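Lipoxygenase (Cyanothece sp., PDB 5EK8) probably inserts molecular oxygen into polyunsaturated fatty acids at a non-heme iron centre, as a 9R-lipoxygenase that carries a PLAT domain. Local coordinates at residues L59-T64 and F375-K380; V119-V124 and T135-Y140; I309-R314 and L340-I345. One frame throughout, in Å; residues are numbered along the deposited sequence.

Contact 1. Residues L59-T64 and F375-K380; sequences LLFSDT and FRNLRK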
ATOM      1  N   LEU A  59       0.639  -0.564  31.647  1.00 64.83           N
ATOM      2  CA  LEU A  59       0.370  -1.315  30.428  1.00 60.08           C
ATOM      3  C   LEU A  59       1.568  -1.325  29.488  1.00 58.93           C
ATOM      4  O   LEU A  59       2.194  -0.294  29.253  1.00 60.57           O
ATOM      5  CB  LEU A  59      -0.846  -0.740  29.705  1.00 61.87           C
ATOM      6  CG  LEU A  59      -2.158  -0.741  30.488  1.00 66.99           C
ATOM      7  CD1 LEU A  59      -3.319  -0.354  29.578  1.00 64.70           C
ATOM      8  CD2 LEU A  59      -2.399  -2.097  31.142  1.00 68.78           C
ATOM      9  N   LEU A  60       1.874  -2.500  28.950  1.00 56.34           N
ATOM     10  CA  LEU A  60       2.973  -2.655  28.002  1.00 55.40           C
ATOM     11  C   LEU A  60       2.489  -3.310  26.707  1.00 52.96           C
ATOM     12  O   LEU A  60       1.523  -4.072  26.720  1.00 50.50           O
ATOM     13  CB  LEU A  60       4.095  -3.492  28.623  1.00 53.80           C
ATOM     14  CG  LEU A  60       4.626  -3.070  29.995  1.00 53.93           C
ATOM     15  CD1 LEU A  60       5.641  -4.075  30.499  1.00 50.34           C
ATOM     16  CD2 LEU A  60       5.241  -1.684  29.947  1.00 53.44           C
ATOM     17  N   PHE A  61       3.149  -3.005  25.592  1.00 53.74           N
ATOM     18  CA  PHE A  61       2.925  -3.752  24.355  1.00 52.08           C
ATOM     19  C   PHE A  61       3.242  -5.222  24.604  1.00 56.03           C
ATOM     20  O   PHE A  61       4.205  -5.539  25.307  1.00 59.06           O
ATOM     21  CB  PHE A  61       3.800  -3.230  23.214  1.00 51.10           C
ATOM     22  CG  PHE A  61       3.384  -1.894  22.677  1.00 49.19           C
ATOM     23  CD1 PHE A  61       2.559  -1.807  21.571  1.00 42.46           C
ATOM     24  CD2 PHE A  61       3.843  -0.724  23.259  1.00 49.11           C
ATOM     25  CE1 PHE A  61       2.185  -0.582  21.064  1.00 42.34           C
ATOM     26  CE2 PHE A  61       3.472   0.507  22.753  1.00 47.00           C
ATOM     27  CZ  PHE A  61       2.645   0.577  21.652  1.00 45.01           C
ATOM     28  N   SER A  62       2.453  -6.118  24.025  1.00 55.10           N
ATOM     29  CA  SER A  62       2.686  -7.547  24.210  1.00 57.56           C
ATOM     30  C   SER A  62       3.950  -8.038  23.491  1.00 55.43           C
ATOM     31  O   SER A  62       4.573  -9.005  23.930  1.00 56.47           O
ATOM     32  CB  SER A  62       1.475  -8.353  23.734  1.00 57.99           C
ATOM     33  OG  SER A  62       1.254  -8.157  22.350  1.00 60.71           O
ATOM     34  N   ASP A  63       4.333  -7.372  22.402  1.00 53.67           N
ATOM     35  CA  ASP A  63       5.429  -7.864  21.564  1.00 52.26           C
ATOM     36  C   ASP A  63       6.789  -7.213  21.838  1.00 53.94           C
ATOM     37  O   ASP A  63       7.818  -7.879  21.725  1.00 58.18           O
ATOM     38  CB  ASP A  63       5.081  -7.712  20.072  1.00 49.04           C
ATOM     39  CG  ASP A  63       4.692  -6.288  19.681  1.00 47.09           C
ATOM     40  OD1 ASP A  63       4.358  -6.084  18.491  1.00 44.94           O
ATOM     41  OD2 ASP A  63       4.712  -5.382  20.540  1.00 47.87           O
ATOM     42  N   THR A  64       6.804  -5.931  22.193  1.00 50.69           N
ATOM     43  CA  THR A  64       8.064  -5.246  22.483  1.00 49.82           C
ATOM     44  C   THR A  64       8.254  -5.017  23.979  1.00 58.10           C
ATOM     45  O   THR A  64       9.348  -4.669  24.427  1.00 59.29           O
ATOM     46  CB  THR A  64       8.161  -3.884  21.762  1.00 50.57           C
ATOM     47  OG1 THR A  64       7.144  -2.999  22.254  1.00 58.45           O
ATOM     48  CG2 THR A  64       8.004  -4.056  20.254  1.00 42.81           C
ATOM     49  N   PHE A 375       0.228   4.090  14.072  1.00 48.13           N
ATOM     50  CA  PHE A 375      -0.919   3.804  14.923  1.00 50.14           C
ATOM     51  C   PHE A 375      -0.482   3.225  16.261  1.00 51.69           C
ATOM     52  O   PHE A 375      -1.224   3.279  17.240  1.00 53.95           O
ATOM     53  CB  PHE A 375      -1.892   2.855  14.218  1.00 47.99           C
ATOM     54  CG  PHE A 375      -2.751   3.533  13.188  1.00 51.57           C
ATOM     55  CD1 PHE A 375      -3.905   4.202  13.564  1.00 50.23           C
ATOM     56  CD2 PHE A 375      -2.400   3.516  11.848  1.00 51.11           C
ATOM     57  CE1 PHE A 375      -4.694   4.830  12.626  1.00 50.11           C
ATOM     58  CE2 PHE A 375      -3.187   4.145  10.906  1.00 48.35           C
ATOM     59  CZ  PHE A 375      -4.333   4.801  11.296  1.00 50.26           C
ATOM     60  N   ARG A 376       0.727   2.675  16.301  1.00 49.89           N
ATOM     61  CA  ARG A 376       1.259   2.150  17.546  1.00 46.25           C
ATOM     62  C   ARG A 376       1.640   3.261  18.511  1.00 46.74           C
ATOM     63  O   ARG A 376       1.420   3.134  19.713  1.00 48.67           O
ATOM     64  CB  ARG A 376       2.474   1.262  17.288  1.00 45.01           C
ATOM     65  CG  ARG A 376       2.146  -0.186  17.004  1.00 44.26           C
ATOM     66  CD  ARG A 376       3.417  -0.976  16.697  1.00 40.59           C
ATOM     67  NE  ARG A 376       4.215  -1.214  17.893  1.00 35.32           N
ATOM     68  CZ  ARG A 376       4.202  -2.353  18.576  1.00 42.86           C
ATOM     69  NH1 ARG A 376       3.439  -3.359  18.175  1.00 43.77           N
ATOM     70  NH2 ARG A 376       4.956  -2.490  19.657  1.00 52.37           N
ATOM     71  N   ASN A 377       2.207   4.351  17.996  1.00 49.86           N
ATOM     72  CA  ASN A 377       2.861   5.312  18.888  1.00 50.92           C
ATOM     73  C   ASN A 377       2.393   6.771  18.823  1.00 55.07           C
ATOM     74  O   ASN A 377       2.813   7.587  19.643  1.00 57.25           O
ATOM     75  CB  ASN A 377       4.372   5.274  18.638  1.00 45.55           C
ATOM     76  CG  ASN A 377       4.959   3.886  18.832  1.00 46.16           C
ATOM     77  OD1 ASN A 377       5.189   3.450  19.958  1.00 50.25           O
ATOM     78  ND2 ASN A 377       5.210   3.188  17.729  1.00 42.34           N
ATOM     79  N   LEU A 378       1.533   7.106  17.867  1.00 55.35           N
ATOM     80  CA  LEU A 378       1.120   8.500  17.700  1.00 55.13           C
ATOM     81  C   LEU A 378      -0.305   8.752  18.188  1.00 56.04           C
ATOM     82  O   LEU A 378      -1.270   8.382  17.519  1.00 58.46           O
ATOM     83  CB  LEU A 378       1.253   8.919  16.234  1.00 54.59           C
ATOM     84  CG  LEU A 378       2.682   8.893  15.689  1.00 54.93           C
ATOM     85  CD1 LEU A 378       2.731   9.412  14.258  1.00 53.06           C
ATOM     86  CD2 LEU A 378       3.613   9.694  16.596  1.00 56.45           C
ATOM     87  N   ARG A 379      -0.426   9.392  19.349  1.00 56.24           N
ATOM     88  CA  ARG A 379      -1.731   9.701  19.938  1.00 55.85           C
ATOM     89  C   ARG A 379      -1.886  11.181  20.294  1.00 60.61           C
ATOM     90  O   ARG A 379      -2.634  11.908  19.638  1.00 63.29           O
ATOM     91  CB  ARG A 379      -1.965   8.844  21.182  1.00 50.55           C
ATOM     92  CG  ARG A 379      -2.664   7.538  20.885  1.00 46.14           C
ATOM     93  CD  ARG A 379      -2.450   6.516  21.979  1.00 46.39           C
ATOM     94  NE  ARG A 379      -2.053   5.243  21.394  1.00 55.77           N
ATOM     95  CZ  ARG A 379      -0.862   4.684  21.561  1.00 62.72           C
ATOM     96  NH1 ARG A 379      -0.590   3.527  20.978  1.00 66.70           N
ATOM     97  NH2 ARG A 379       0.051   5.272  22.320  1.00 61.85           N
ATOM     98  N   LYS A 380      -1.185  11.623  21.337  1.00 60.08           N
ATOM     99  CA  LYS A 380      -1.247  13.020  21.768  1.00 60.94           C
ATOM    100  C   LYS A 380      -0.534  13.965  20.802  1.00 60.30           C
ATOM    101  O   LYS A 380      -0.880  15.146  20.703  1.00 59.27           O
ATOM    102  CB  LYS A 380      -0.650  13.178  23.167  1.00 64.23           C
ATOM    103  CG  LYS A 380      -1.526  12.641  24.284  1.00 66.38           C
ATOM    104  CD  LYS A 380      -1.148  13.279  25.614  1.00 69.63           C
ATOM    105  CE  LYS A 380      -2.042  12.792  26.744  1.00 70.62           C
ATOM    106  NZ  LYS A 380      -1.801  13.553  28.000  1.00 69.81           N
TER
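Arg376 meets Asp63 end-on, one terminal nitrogen to each carboxylate oxygen, in a salt bridge that joins the β-sandwich PLAT domain to the helical lipoxygenase domain. Arg376 NH1 lies 2.9 Å from Asp63 OD1, on that oxygen's syn lone pair but tilted from the guanidinium plane. Arg376 NH2 reaches Asp63 OD2 at 3.0 Å, close to that plane and by the straighter bond (159°). The same guanidinium lies over one face of the Phe61 ring, the planes only 20° apart, with Arg376 CZ 3.5 Å from Phe61 CD1. A bend at chi3 (73°) in the arginine chain turns its flat end across the ring. Thr64 adds its methyl, CG2 being 3.5 Å from Arg376 NH2.

Second-shell partners hold both groups in place. Asp491 takes Arg376 NE in a salt bridge and also accepts from Asn377 ND2, while the carbonyl of Trp163 accepts from Arg376 NH1 and the backbone N of Tyr165 donates to Asp63 OD1. The guanidinium is therefore held on several sides and probably shares its charge between two carboxylates. Where helix 337-377 ends, Arg376 O points at the edge of the Phe61 ring, in its plane, 3.4 Å from Phe61 CZ.

Contact 2. Residues V119-V124 and T135-Y140; sequences VIDNRV and TNRIAY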
ATOM      1  N   VAL A 119      -9.062  -0.723  27.222  1.00 52.76           N
ATOM      2  CA  VAL A 119      -8.137   0.066  26.432  1.00 51.18           C
ATOM      3  C   VAL A 119      -8.912   0.632  25.252  1.00 51.08           C
ATOM      4  O   VAL A 119      -9.514  -0.124  24.470  1.00 49.29           O
ATOM      5  CB  VAL A 119      -6.932  -0.765  25.932  1.00 48.42           C
ATOM      6  CG1 VAL A 119      -5.929   0.131  25.222  1.00 45.74           C
ATOM      7  CG2 VAL A 119      -6.263  -1.501  27.095  1.00 46.29           C
ATOM      8  N   ILE A 120      -8.877   1.959  25.141  1.00 51.12           N
ATOM      9  CA  ILE A 120      -9.696   2.710  24.201  1.00 53.28           C
ATOM     10  C   ILE A 120      -8.888   3.360  23.072  1.00 57.18           C
ATOM     11  O   ILE A 120      -7.943   4.113  23.310  1.00 56.85           O
ATOM     12  CB  ILE A 120     -10.498   3.812  24.934  1.00 54.91           C
ATOM     13  CG1 ILE A 120     -11.321   3.204  26.069  1.00 47.71           C
ATOM     14  CG2 ILE A 120     -11.404   4.566  23.965  1.00 46.75           C
ATOM     15  CD1 ILE A 120     -12.315   2.168  25.602  1.00 48.43           C
ATOM     16  N   ASP A 121      -9.294   3.054  21.844  1.00 64.31           N
ATOM     17  CA  ASP A 121      -8.740   3.642  20.630  1.00 66.55           C
ATOM     18  C   ASP A 121      -9.576   4.859  20.245  1.00 65.14           C
ATOM     19  O   ASP A 121     -10.651   5.058  20.809  1.00 65.26           O
ATOM     20  CB  ASP A 121      -8.759   2.607  19.504  1.00 71.18           C
ATOM     21  CG  ASP A 121      -7.589   2.735  18.567  1.00 75.46           C
ATOM     22  OD1 ASP A 121      -7.173   3.877  18.284  1.00 81.46           O
ATOM     23  OD2 ASP A 121      -7.096   1.683  18.106  1.00 74.12           O
ATOM     24  N   ASN A 122      -9.103   5.664  19.295  1.00 62.77           N
ATOM     25  CA  ASN A 122      -9.962   6.691  18.696  1.00 65.79           C
ATOM     26  C   ASN A 122      -9.420   7.312  17.407  1.00 65.55           C
ATOM     27  O   ASN A 122      -8.215   7.494  17.241  1.00 68.87           O
ATOM     28  CB  ASN A 122     -10.262   7.809  19.708  1.00 67.14           C
ATOM     29  CG  ASN A 122      -9.094   8.738  19.924  1.00 68.91           C
ATOM     30  OD1 ASN A 122      -8.922   9.718  19.198  1.00 67.82           O
ATOM     31  ND2 ASN A 122      -8.292   8.451  20.939  1.00 73.29           N
ATOM     32  N   ARG A 123     -10.336   7.628  16.496  1.00 66.59           N
ATOM     33  CA  ARG A 123     -10.022   8.353  15.275  1.00 66.83           C
ATOM     34  C   ARG A 123     -10.450   9.812  15.411  1.00 66.06           C
ATOM     35  O   ARG A 123     -11.435  10.118  16.085  1.00 65.65           O
ATOM     36  CB  ARG A 123     -10.717   7.711  14.077  1.00 70.89           C
ATOM     37  CG  ARG A 123     -10.523   6.214  13.983  1.00 77.31           C
ATOM     38  CD  ARG A 123     -11.251   5.632  12.777  1.00 82.95           C
ATOM     39  NE  ARG A 123     -10.843   4.252  12.525  1.00 90.00           N
ATOM     40  CZ  ARG A 123     -11.337   3.481  11.561  1.00 93.11           C
ATOM     41  NH1 ARG A 123     -10.896   2.239  11.418  1.00 95.17           N
ATOM     42  NH2 ARG A 123     -12.270   3.947  10.741  1.00 93.22           N
ATOM     43  N   VAL A 124      -9.715  10.713  14.771  1.00 63.50           N
ATOM     44  CA  VAL A 124     -10.051  12.128  14.837  1.00 62.48           C
ATOM     45  C   VAL A 124     -10.686  12.591  13.533  1.00 62.05           C
ATOM     46  O   VAL A 124     -10.178  12.315  12.449  1.00 61.79           O
ATOM     47  CB  VAL A 124      -8.817  12.993  15.146  1.00 63.84           C
ATOM     48  CG1 VAL A 124      -9.226  14.448  15.341  1.00 66.66           C
ATOM     49  CG2 VAL A 124      -8.116  12.470  16.385  1.00 63.77           C
ATOM     50  N   THR A 135     -13.641  10.073  18.097  1.00 65.09           N
ATOM     51  CA  THR A 135     -14.556   8.942  18.053  1.00 58.21           C
ATOM     52  C   THR A 135     -13.897   7.681  18.598  1.00 56.84           C
ATOM     53  O   THR A 135     -13.007   7.119  17.965  1.00 54.84           O
ATOM     54  CB  THR A 135     -15.031   8.678  16.624  1.00 50.68           C
ATOM     55  OG1 THR A 135     -15.318   9.927  15.980  1.00 48.42           O
ATOM     56  CG2 THR A 135     -16.268   7.798  16.632  1.00 47.12           C
ATOM     57  N   ASN A 136     -14.352   7.235  19.766  1.00 57.33           N
ATOM     58  CA  ASN A 136     -13.709   6.128  20.471  1.00 51.76           C
ATOM     59  C   ASN A 136     -14.005   4.758  19.874  1.00 52.70           C
ATOM     60  O   ASN A 136     -14.949   4.588  19.099  1.00 59.30           O
ATOM     61  CB  ASN A 136     -14.118   6.121  21.947  1.00 49.87           C
ATOM     62  CG  ASN A 136     -13.671   7.368  22.686  1.00 50.92           C
ATOM     63  OD1 ASN A 136     -12.865   8.149  22.176  1.00 50.87           O
ATOM     64  ND2 ASN A 136     -14.186   7.555  23.903  1.00 51.49           N
ATOM     65  N   ARG A 137     -13.181   3.789  20.258  1.00 52.31           N
ATOM     66  CA  ARG A 137     -13.305   2.399  19.835  1.00 52.36           C
ATOM     67  C   ARG A 137     -12.612   1.526  20.877  1.00 55.68           C
ATOM     68  O   ARG A 137     -11.528   1.866  21.355  1.00 55.86           O
ATOM     69  CB  ARG A 137     -12.684   2.188  18.450  1.00 48.67           C
ATOM     70  CG  ARG A 137     -12.344   0.740  18.126  1.00 45.47           C
ATOM     71  CD  ARG A 137     -11.134   0.646  17.194  1.00 48.75           C
ATOM     72  NE  ARG A 137     -10.645  -0.728  17.093  1.00 53.90           N
ATOM     73  CZ  ARG A 137      -9.563  -1.192  17.711  1.00 55.91           C
ATOM     74  NH1 ARG A 137      -8.826  -0.392  18.467  1.00 54.27           N
ATOM     75  NH2 ARG A 137      -9.210  -2.460  17.564  1.00 63.12           N
ATOM     76  N   ILE A 138     -13.232   0.409  21.239  1.00 54.67           N
ATOM     77  CA  ILE A 138     -12.665  -0.454  22.271  1.00 54.80           C
ATOM     78  C   ILE A 138     -11.519  -1.298  21.719  1.00 51.37           C
ATOM     79  O   ILE A 138     -11.723  -2.197  20.901  1.00 47.95           O
ATOM     80  CB  ILE A 138     -13.731  -1.369  22.888  1.00 54.06           C
ATOM     81  CG1 ILE A 138     -14.722  -0.532  23.697  1.00 51.87           C
ATOM     82  CG2 ILE A 138     -13.081  -2.436  23.769  1.00 53.64           C
ATOM     83  CD1 ILE A 138     -15.830  -1.336  24.328  1.00 52.42           C
ATOM     84  N   ALA A 139     -10.307  -0.993  22.175  1.00 51.98           N
ATOM     85  CA  ALA A 139      -9.107  -1.647  21.667  1.00 51.61           C
ATOM     86  C   ALA A 139      -8.822  -2.965  22.388  1.00 50.92           C
ATOM     87  O   ALA A 139      -8.406  -3.937  21.759  1.00 42.13           O
ATOM     88  CB  ALA A 139      -7.916  -0.715  21.778  1.00 42.64           C
ATOM     89  N   TYR A 140      -9.050  -3.010  23.697  1.00 52.97           N
ATOM     90  CA  TYR A 140      -8.795  -4.254  24.431  1.00 54.45           C
ATOM     91  C   TYR A 140      -9.548  -4.300  25.755  1.00 55.99           C
ATOM     92  O   TYR A 140      -9.939  -3.268  26.286  1.00 55.33           O
ATOM     93  CB  TYR A 140      -7.290  -4.425  24.676  1.00 53.19           C
ATOM     94  CG  TYR A 140      -6.857  -5.833  25.040  1.00 55.81           C
ATOM     95  CD1 TYR A 140      -6.917  -6.866  24.110  1.00 54.77           C
ATOM     96  CD2 TYR A 140      -6.358  -6.123  26.308  1.00 60.27           C
ATOM     97  CE1 TYR A 140      -6.507  -8.154  24.437  1.00 55.74           C
ATOM     98  CE2 TYR A 140      -5.944  -7.404  26.643  1.00 59.31           C
ATOM     99  CZ  TYR A 140      -6.023  -8.414  25.707  1.00 59.77           C
ATOM    100  OH  TYR A 140      -5.614  -9.683  26.049  1.00 63.99           O
TER
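Val119 and Tyr140 pair within an antiparallel β-hairpin of the PLAT domain, where a classic bulge sets Ala139 and Tyr140 together against Val119. The carbonyl O of Val119 accepts from both Ala139 N (2.6 Å) and Tyr140 N (3.0 Å). From there the pairs run Ile120 with Ile138, Asp121 with Arg137, Asn122 with Asn136 and Arg123 with Thr135, alternately non-hydrogen-bonded and hydrogen-bonded.

The close packing is on the face of Ile120, Asn122 and Asn136. Asn136 lays its CB 3.7 Å from Ile120 CG2, and its amide OD1 comes 3.6 Å from CB of Asn122. Its CG stands opposite the carbonyl carbon (chi1 -63°), beside the backbone N, which carries the amide over these neighbours. With a glycine here, Ile120 CG2 and Asn122 CB would probably lose the CB and amide packed on them, opening a gap toward strand 72-79.

The other face is apolar at Val119 and Tyr140 and turns polar at Asp121 and Arg137, becoming solvent-exposed at Arg123, whose NH1 leaves the hairpin for a salt bridge with Asp184. Asp121 and Arg137 run side by side there. Arg137 NH1 lies 2.7 Å from Asp121 OD2 in a salt bridge, with carboxylate and guanidinium planes steeply inclined (74°).

Strand 132-143 is one of the two edge strands of its four-stranded antiparallel sheet. Strand 115-126 lies between it and strand 72-79, whose Glu72 and Glu74 touch Ile120, and Val124 rests on Arg384 and Leu385 of helix 383-391.

Contact 3. Residues I309-R314 and L340-I345; sequences ITIQSR and LQAKRI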
ATOM      1  N   ILE A 309      15.963  -2.316 -29.002  1.00 42.58           N
ATOM      2  CA  ILE A 309      15.538  -3.128 -27.877  1.00 41.46           C
ATOM      3  C   ILE A 309      16.253  -4.449 -28.027  1.00 46.58           C
ATOM      4  O   ILE A 309      16.170  -5.095 -29.074  1.00 50.62           O
ATOM      5  CB  ILE A 309      14.002  -3.365 -27.834  1.00 38.96           C
ATOM      6  CG1 ILE A 309      13.236  -2.050 -27.668  1.00 38.62           C
ATOM      7  CG2 ILE A 309      13.628  -4.331 -26.711  1.00 32.51           C
ATOM      8  CD1 ILE A 309      11.743  -2.227 -27.682  1.00 40.67           C
ATOM      9  N   THR A 310      16.986  -4.836 -26.994  1.00 45.15           N
ATOM     10  CA  THR A 310      17.656  -6.118 -27.002  1.00 43.06           C
ATOM     11  C   THR A 310      16.891  -7.085 -26.115  1.00 42.26           C
ATOM     12  O   THR A 310      16.362  -6.706 -25.058  1.00 37.87           O
ATOM     13  CB  THR A 310      19.112  -6.005 -26.531  1.00 42.58           C
ATOM     14  OG1 THR A 310      19.147  -5.842 -25.106  1.00 45.27           O
ATOM     15  CG2 THR A 310      19.785  -4.824 -27.204  1.00 37.13           C
ATOM     16  N   ILE A 311      16.820  -8.331 -26.566  1.00 43.61           N
ATOM     17  CA  ILE A 311      16.097  -9.357 -25.832  1.00 45.28           C
ATOM     18  C   ILE A 311      16.948 -10.613 -25.676  1.00 48.58           C
ATOM     19  O   ILE A 311      17.400 -11.203 -26.657  1.00 46.15           O
ATOM     20  CB  ILE A 311      14.770  -9.729 -26.527  1.00 40.25           C
ATOM     21  CG1 ILE A 311      13.842  -8.516 -26.620  1.00 43.48           C
ATOM     22  CG2 ILE A 311      14.081 -10.860 -25.780  1.00 39.05           C
ATOM     23  CD1 ILE A 311      12.539  -8.797 -27.361  1.00 44.83           C
ATOM     24  N   GLN A 312      17.167 -11.018 -24.433  1.00 46.10           N
ATOM     25  CA  GLN A 312      17.900 -12.247 -24.172  1.00 47.31           C
ATOM     26  C   GLN A 312      17.060 -13.167 -23.294  1.00 47.61           C
ATOM     27  O   GLN A 312      16.804 -12.861 -22.134  1.00 47.01           O
ATOM     28  CB  GLN A 312      19.247 -11.941 -23.521  1.00 45.55           C
ATOM     29  CG  GLN A 312      20.161 -13.133 -23.461  1.00 46.05           C
ATOM     30  CD  GLN A 312      21.530 -12.792 -22.941  1.00 44.31           C
ATOM     31  OE1 GLN A 312      22.516 -13.375 -23.373  1.00 39.34           O
ATOM     32  NE2 GLN A 312      21.603 -11.839 -22.012  1.00 30.52           N
ATOM     33  N   SER A 313      16.632 -14.293 -23.850  1.00 49.20           N
ATOM     34  CA  SER A 313      15.610 -15.103 -23.194  1.00 48.04           C
ATOM     35  C   SER A 313      16.149 -16.374 -22.545  1.00 47.17           C
ATOM     36  O   SER A 313      17.117 -16.975 -23.012  1.00 49.37           O
ATOM     37  CB  SER A 313      14.514 -15.469 -24.200  1.00 46.18           C
ATOM     38  OG  SER A 313      13.967 -14.307 -24.796  1.00 45.49           O
ATOM     39  N   ARG A 314      15.503 -16.767 -21.452  1.00 39.86           N
ATOM     40  CA  ARG A 314      15.717 -18.066 -20.842  1.00 39.58           C
ATOM     41  C   ARG A 314      15.226 -19.158 -21.774  1.00 46.28           C
ATOM     42  O   ARG A 314      14.228 -18.974 -22.473  1.00 53.45           O
ATOM     43  CB  ARG A 314      14.979 -18.158 -19.507  1.00 40.38           C
ATOM     44  CG  ARG A 314      15.349 -17.063 -18.530  1.00 45.74           C
ATOM     45  CD  ARG A 314      16.497 -17.489 -17.635  1.00 44.55           C
ATOM     46  NE  ARG A 314      16.017 -18.164 -16.439  1.00 45.23           N
ATOM     47  CZ  ARG A 314      15.925 -17.590 -15.246  1.00 46.37           C
ATOM     48  NH1 ARG A 314      16.303 -16.324 -15.085  1.00 41.26           N
ATOM     49  NH2 ARG A 314      15.466 -18.289 -14.217  1.00 48.92           N
ATOM     50  N   LEU A 340       7.796  -4.592 -33.351  1.00 42.52           N
ATOM     51  CA  LEU A 340       6.544  -4.496 -32.592  1.00 46.01           C
ATOM     52  C   LEU A 340       6.462  -5.532 -31.460  1.00 47.87           C
ATOM     53  O   LEU A 340       6.050  -5.226 -30.330  1.00 48.63           O
ATOM     54  CB  LEU A 340       5.343  -4.653 -33.529  1.00 45.09           C
ATOM     55  CG  LEU A 340       5.098  -3.499 -34.506  1.00 42.32           C
ATOM     56  CD1 LEU A 340       4.289  -3.963 -35.707  1.00 35.53           C
ATOM     57  CD2 LEU A 340       4.410  -2.348 -33.797  1.00 37.34           C
ATOM     58  N   GLN A 341       6.865  -6.758 -31.775  1.00 49.36           N
ATOM     59  CA  GLN A 341       6.869  -7.854 -30.810  1.00 51.38           C
ATOM     60  C   GLN A 341       7.881  -7.607 -29.686  1.00 49.11           C
ATOM     61  O   GLN A 341       7.616  -7.917 -28.519  1.00 47.17           O
ATOM     62  CB  GLN A 341       7.156  -9.179 -31.524  1.00 51.36           C
ATOM     63  CG  GLN A 341       6.001  -9.649 -32.404  1.00 53.53           C
ATOM     64  CD  GLN A 341       6.445 -10.556 -33.539  1.00 57.46           C
ATOM     65  OE1 GLN A 341       7.605 -10.958 -33.617  1.00 56.83           O
ATOM     66  NE2 GLN A 341       5.519 -10.872 -34.434  1.00 64.72           N
ATOM     67  N   ALA A 342       9.030  -7.034 -30.040  1.00 45.82           N
ATOM     68  CA  ALA A 342      10.007  -6.618 -29.038  1.00 44.15           C
ATOM     69  C   ALA A 342       9.394  -5.589 -28.089  1.00 45.95           C
ATOM     70  O   ALA A 342       9.549  -5.685 -26.864  1.00 43.91           O
ATOM     71  CB  ALA A 342      11.255  -6.054 -29.702  1.00 39.80           C
ATOM     72  N   LYS A 343       8.689  -4.610 -28.654  1.00 44.39           N
ATOM     73  CA  LYS A 343       8.061  -3.569 -27.842  1.00 42.06           C
ATOM     74  C   LYS A 343       7.025  -4.158 -26.887  1.00 40.91           C
ATOM     75  O   LYS A 343       6.913  -3.736 -25.729  1.00 39.49           O
ATOM     76  CB  LYS A 343       7.419  -2.502 -28.732  1.00 43.56           C
ATOM     77  CG  LYS A 343       8.386  -1.429 -29.202  1.00 44.94           C
ATOM     78  CD  LYS A 343       7.683  -0.367 -30.031  1.00 44.12           C
ATOM     79  CE  LYS A 343       7.104  -0.955 -31.309  1.00 48.29           C
ATOM     80  NZ  LYS A 343       6.632   0.100 -32.252  1.00 50.36           N
ATOM     81  N   ARG A 344       6.274  -5.144 -27.366  1.00 44.64           N
ATOM     82  CA  ARG A 344       5.300  -5.801 -26.501  1.00 44.79           C
ATOM     83  C   ARG A 344       5.986  -6.560 -25.355  1.00 46.43           C
ATOM     84  O   ARG A 344       5.551  -6.487 -24.195  1.00 42.84           O
ATOM     85  CB  ARG A 344       4.418  -6.750 -27.310  1.00 38.96           C
ATOM     86  CG  ARG A 344       3.334  -7.432 -26.489  1.00 37.76           C
ATOM     87  CD  ARG A 344       2.513  -8.347 -27.364  1.00 41.15           C
ATOM     88  NE  ARG A 344       1.611  -9.202 -26.600  1.00 44.11           N
ATOM     89  CZ  ARG A 344       1.079 -10.320 -27.084  1.00 51.14           C
ATOM     90  NH1 ARG A 344       1.374 -10.711 -28.317  1.00 48.04           N
ATOM     91  NH2 ARG A 344       0.261 -11.049 -26.336  1.00 57.13           N
ATOM     92  N   ILE A 345       7.054  -7.289 -25.686  1.00 45.73           N
ATOM     93  CA  ILE A 345       7.815  -8.032 -24.680  1.00 42.53           C
ATOM     94  C   ILE A 345       8.348  -7.100 -23.586  1.00 43.36           C
ATOM     95  O   ILE A 345       8.191  -7.370 -22.383  1.00 43.75           O
ATOM     96  CB  ILE A 345       8.991  -8.802 -25.313  1.00 36.47           C
ATOM     97  CG1 ILE A 345       8.466  -9.967 -26.154  1.00 33.35           C
ATOM     98  CG2 ILE A 345       9.917  -9.333 -24.233  1.00 32.17           C
ATOM     99  CD1 ILE A 345       9.547 -10.859 -26.709  1.00 33.43           C
TER
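Lys343 NZ is gripped by two groups, the carboxylate of Asp247 in a salt bridge and the carbonyl O of Arg245, while the aliphatic part of the same side chain lies against Ile309. Lys343 CG is 3.8 Å from Ile309 CD1, and the two side chains cross at about a right angle. Although its CB points away from the strand, the lysine thus offers a methylene to the isoleucine and sends its ammonium group elsewhere. That buried charge is probably balanced by the aspartate. Phe250 of helix 247-256 touches both Ile309 and Lys343.

The contact is a strand face packed on a helix. Strand 303-313, with strand 291-300 on one side and strand 329-331 on the other in an antiparallel sheet, passes the start of helix 337-377 at 70° between the two short segments, their axes 9.0 Å apart at the closest. Further along, this helix supplies His359 and His364 to the iron. Ile309 and Ile311 both point at it, and Thr310 between them turns to the far side.

Ala342 fits between the two isoleucines, with CB 3.8 Å from Ile311 CD1 and 4.2 Å from Ile309 CG2. Its small side chain lets Ile311 CD1 come to 3.7 Å from the Ala342 CA. One turn on, Ile345 CD1 meets the same methyl of Ile311 at 3.7 Å. In Ile311, CG1 lies opposite the carbonyl carbon (chi1 -61°) and the chain then extends, which brings CD1 against both Ala342 and Ile345. Val293 of strand 291-300 touches both Ile311 and Ile345.

In the fold
From the N terminus, segment 59-64, at the end of strand 53-61, meets segment 375-380, 311 residues on at the closest ends, closing the longest loop. Contacts 2 and 3 both fall within it and follow one another. Contact 2 closes a short loop within the hairpin of strands 115-126 and 132-143, and contact 3 closes another, from strand 303-313 past strand 329-331 to the start of helix 337-377. Contacts 1 and 2 touch, Leu59 CD1 lying 4.0 Å from Val119 CG2, so the two sheets of the PLAT domain meet there. Contact 3 lies about 50 Å from contact 1, centre to centre, across the chain's centre. Helix 337-377 links them, running from contact 3 to the PLAT interface.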